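Local coordinates for ABC transporter substrate binding protein (Ribose) (Agrobacterium vitis S4, PDB 4WT7) that probably serves as the sugar- or polyol-binding component of an ABC transporter, and holds d-allitol in this crystal, at residues 76-79 with 80-84; 103-106 with 107-110. All coordinates share one frame; numbering follows the deposited sequence.

Contact 1: 76-79 with 80-84; sequences KLVA and QLQTL
The carbonyl O of Ala79 is gripped by two groups: the backbone N of Thr83 donates to it from 3.2 Å, and a water donates from 2.5 Å. The same water lies 3.1 Å from Thr83 OG1, bridging the hydroxyl and the carbonyl one turn back on the exposed side of the helix. On the other side the leucines lie over the sheet. Leu77 and Leu81 run side by side, pointing the same way, with Leu77 CD1 4.1 Å from Leu81 CD1, and both reach Ser38 and Gln94. Helix 74-87 is one of the helices layered against the parallel sheet of this lobe, in the Rossmann-like alpha/beta architecture of periplasmic binding proteins, and Leu84 continues the apolar row onto Leu66 and Val68. Gln80 takes an unusual route for a helix residue: its CG sits between the backbone N and the carbonyl carbon (chi1 73°), which turns the otherwise extended chain back along the preceding turn. CG thereby comes within 3.3 Å of Leu77 O, and NE2 passes 3.8 Å from Leu77 CD1 on its way to a hydrogen bond with Ser38 OG. Gln82 instead crosses Val78 at a slant, its amide NE2 3.8 Å from Val78 CG1. Beneath these side chains the backbone keeps regular i to i+4 bonds, the shortest being Gln80 N to Lys76 O at 2.8 Å.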
# COMPACT_ATOMS: atom_id res chain seq x y z
N LYS A 76 -18.20 1.78 8.62
CA LYS A 76 -17.73 3.01 9.27
C LYS A 76 -17.12 3.95 8.22
O LYS A 76 -17.24 5.17 8.32
CB LYS A 76 -16.72 2.71 10.36
CG LYS A 76 -17.33 1.94 11.56
CD LYS A 76 -16.28 1.41 12.58
CE LYS A 76 -15.84 2.43 13.65
NZ LYS A 76 -14.83 3.51 13.16
N LEU A 77 -16.52 3.40 7.18
CA LEU A 77 -15.86 4.23 6.19
C LEU A 77 -16.92 5.04 5.43
O LEU A 77 -16.79 6.26 5.23
CB LEU A 77 -15.07 3.36 5.24
CG LEU A 77 -14.32 4.06 4.10
CD1 LEU A 77 -13.51 5.23 4.62
CD2 LEU A 77 -13.45 3.01 3.47
N VAL A 78 -17.96 4.34 5.00
CA VAL A 78 -19.06 5.01 4.32
C VAL A 78 -19.70 6.03 5.26
O VAL A 78 -19.98 7.17 4.86
CB VAL A 78 -20.09 3.97 3.80
CG1 VAL A 78 -21.39 4.63 3.39
CG2 VAL A 78 -19.48 3.22 2.65
N ALA A 79 -19.91 5.65 6.53
CA ALA A 79 -20.66 6.49 7.42
C ALA A 79 -19.89 7.75 7.74
O ALA A 79 -20.48 8.82 7.90
CB ALA A 79 -21.04 5.75 8.69
N GLN A 80 -18.57 7.64 7.87
CA GLN A 80 -17.75 8.83 8.15
C GLN A 80 -17.61 9.75 6.94
O GLN A 80 -17.53 10.99 7.09
CB GLN A 80 -16.40 8.44 8.74
CG GLN A 80 -15.38 7.80 7.74
CD GLN A 80 -14.18 7.21 8.45
OE1 GLN A 80 -14.30 6.77 9.57
NE2 GLN A 80 -13.01 7.21 7.80
N LEU A 81 -17.57 9.21 5.74
CA LEU A 81 -17.60 10.08 4.55
C LEU A 81 -18.91 10.84 4.44
O LEU A 81 -18.92 12.01 4.03
CB LEU A 81 -17.33 9.30 3.28
CG LEU A 81 -15.89 8.82 3.17
CD1 LEU A 81 -15.79 7.66 2.21
CD2 LEU A 81 -15.01 9.98 2.72
N GLN A 82 -20.02 10.20 4.79
CA GLN A 82 -21.30 10.88 4.73
C GLN A 82 -21.31 12.05 5.68
O GLN A 82 -21.74 13.13 5.35
CB GLN A 82 -22.43 9.92 5.07
CG GLN A 82 -22.74 9.07 3.89
CD GLN A 82 -23.57 7.84 4.21
OE1 GLN A 82 -23.70 7.41 5.37
NE2 GLN A 82 -24.12 7.25 3.17
N THR A 83 -20.76 11.83 6.86
CA THR A 83 -20.72 12.88 7.84
C THR A 83 -19.78 14.00 7.36
O THR A 83 -20.12 15.16 7.52
CB THR A 83 -20.23 12.39 9.21
OG1 THR A 83 -21.19 11.48 9.78
CG2 THR A 83 -19.98 13.56 10.13
N LEU A 84 -18.61 13.67 6.82
CA LEU A 84 -17.73 14.72 6.28
C LEU A 84 -18.47 15.52 5.19
O LEU A 84 -18.33 16.75 5.11
CB LEU A 84 -16.47 14.12 5.70
CG LEU A 84 -15.42 13.63 6.69
CD1 LEU A 84 -14.21 13.05 5.91
CD2 LEU A 84 -14.99 14.75 7.65
O HOH W 1 -22.87 9.10 8.70

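Contact 2: 103-106 with 107-110; sequences DPWL and KRAR
This is a local contact across one turn of helix 99-111, where an indole and an arginine three residues on lie alongside each other, on the helix that links strands 91-95 and 116-119. Trp105 and Arg108 point the same way. CE3 and CZ3 of the benzo ring do the touching: Trp105 CE3 is 4.0 Å from Arg108 CB, and further out Trp105 CZ3 sits over one face of the guanidinium, offset toward its rim, 4.0 Å from Arg108 CZ. The two planes are 68° apart, so the groups are steeply inclined and do not stack flat. Arg108 gets there by leaving the backbone with CG anti to N (chi1 178°) and then bending at both chi2 and chi3, which brings the guanidinium back toward CZ3. Pro104, next to Trp105 in the chain, lays its CB over the rim of one indole face, 4.2 Å above the plane. Strand 91-95, this helix and strand 116-119 form a beta-alpha-beta unit of the parallel sheet, and Ala109 rests on Val116 of the outgoing strand. The other charged side chains turn elsewhere: Lys107 NZ makes a salt bridge with Asp111, Asp103 OD1 is hydrogen-bonded to Ser123, and Arg110 NH2 to the carbonyl of His125. Neither Pro104, which has no N-H to give, nor the N of Trp105 is bonded to the turn before, and the helix is kinked there. From Lys107 on, the N-H groups are bonded again, Lys107 N lying 2.9 Å from Asp103 O, and the bond from Arg110 N to Leu106 O is almost straight at its hydrogen (N-H...O 177°).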
# COMPACT_ATOMS: atom_id res chain seq x y z
N ASP A 103 -16.21 4.75 -3.87
CA ASP A 103 -16.45 5.58 -5.05
C ASP A 103 -17.80 6.31 -5.04
O ASP A 103 -17.89 7.48 -5.42
CB ASP A 103 -16.27 4.76 -6.32
CG ASP A 103 -15.34 5.40 -7.31
OD1 ASP A 103 -14.69 6.42 -6.98
OD2 ASP A 103 -15.24 4.86 -8.43
N PRO A 104 -18.88 5.63 -4.64
CA PRO A 104 -20.15 6.38 -4.64
C PRO A 104 -20.12 7.61 -3.73
O PRO A 104 -20.81 8.63 -3.95
CB PRO A 104 -21.16 5.35 -4.12
CG PRO A 104 -20.61 4.01 -4.66
CD PRO A 104 -19.09 4.17 -4.53
N TRP A 105 -19.29 7.53 -2.69
CA TRP A 105 -19.28 8.59 -1.71
C TRP A 105 -18.34 9.69 -2.13
O TRP A 105 -18.61 10.86 -1.88
CB TRP A 105 -18.99 8.03 -0.33
CG TRP A 105 -20.05 7.05 -0.08
CD1 TRP A 105 -19.94 5.69 -0.04
CD2 TRP A 105 -21.44 7.35 0.04
NE1 TRP A 105 -21.18 5.13 0.16
CE2 TRP A 105 -22.12 6.13 0.19
CE3 TRP A 105 -22.17 8.54 0.03
CZ2 TRP A 105 -23.50 6.06 0.36
CZ3 TRP A 105 -23.54 8.47 0.19
CH2 TRP A 105 -24.20 7.23 0.34
N LEU A 106 -17.25 9.33 -2.78
CA LEU A 106 -16.38 10.33 -3.35
C LEU A 106 -17.20 11.10 -4.43
O LEU A 106 -17.08 12.33 -4.57
CB LEU A 106 -15.19 9.67 -4.00
CG LEU A 106 -14.29 8.80 -3.10
CD1 LEU A 106 -13.07 8.34 -3.89
CD2 LEU A 106 -13.89 9.48 -1.84
N LYS A 107 -18.01 10.38 -5.19
CA LYS A 107 -18.85 11.05 -6.21
C LYS A 107 -19.84 12.03 -5.55
O LYS A 107 -19.96 13.20 -5.96
CB LYS A 107 -19.60 10.03 -7.09
CG LYS A 107 -20.52 10.68 -8.16
CD LYS A 107 -21.28 9.61 -8.98
CE LYS A 107 -21.86 10.21 -10.29
NZ LYS A 107 -22.75 11.37 -9.96
N ARG A 108 -20.52 11.56 -4.51
CA ARG A 108 -21.47 12.36 -3.78
C ARG A 108 -20.81 13.63 -3.26
O ARG A 108 -21.37 14.70 -3.31
CB ARG A 108 -22.04 11.51 -2.63
CG ARG A 108 -23.01 12.21 -1.73
CD ARG A 108 -24.31 12.59 -2.47
NE ARG A 108 -25.15 11.42 -2.80
CZ ARG A 108 -26.01 10.85 -1.96
NH1 ARG A 108 -26.19 11.32 -0.73
NH2 ARG A 108 -26.72 9.81 -2.36
N ALA A 109 -19.58 13.51 -2.78
CA ALA A 109 -18.87 14.67 -2.23
C ALA A 109 -18.65 15.73 -3.35
O ALA A 109 -18.99 16.91 -3.21
CB ALA A 109 -17.55 14.22 -1.65
N ARG A 110 -18.10 15.30 -4.47
CA ARG A 110 -17.93 16.18 -5.63
C ARG A 110 -19.26 16.85 -6.06
O ARG A 110 -19.31 18.04 -6.36
CB ARG A 110 -17.36 15.37 -6.80
CG ARG A 110 -16.02 14.78 -6.55
CD ARG A 110 -14.97 15.86 -6.35
NE ARG A 110 -15.00 16.85 -7.41
CZ ARG A 110 -14.43 16.70 -8.60
NH1 ARG A 110 -14.52 17.67 -9.50
NH2 ARG A 110 -13.77 15.60 -8.91

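How the contacts relate
Contacts 1 and 2 lie on neighbouring helices of the same lobe, their centres about 11 Å apart, and they meet through Trp105. Its indole packs on Val78 and Gln82, with Val78 CG1 3.3 Å from Trp105 NE1, while Leu81 CD1 lies 4.1 Å from Trp105 CB. Each contact is partly buried, with a buried side and an exposed one. In 76-84 the buried side is a row of leucines on the sheet with the Gln80 amide beside them, and the water sits on the exposed side. In 103-110 one indole and four charged side chains set the chemistry, and two polar ends, of Asp103 and Arg110, reach the residues after strand 116-119 instead of the sheet.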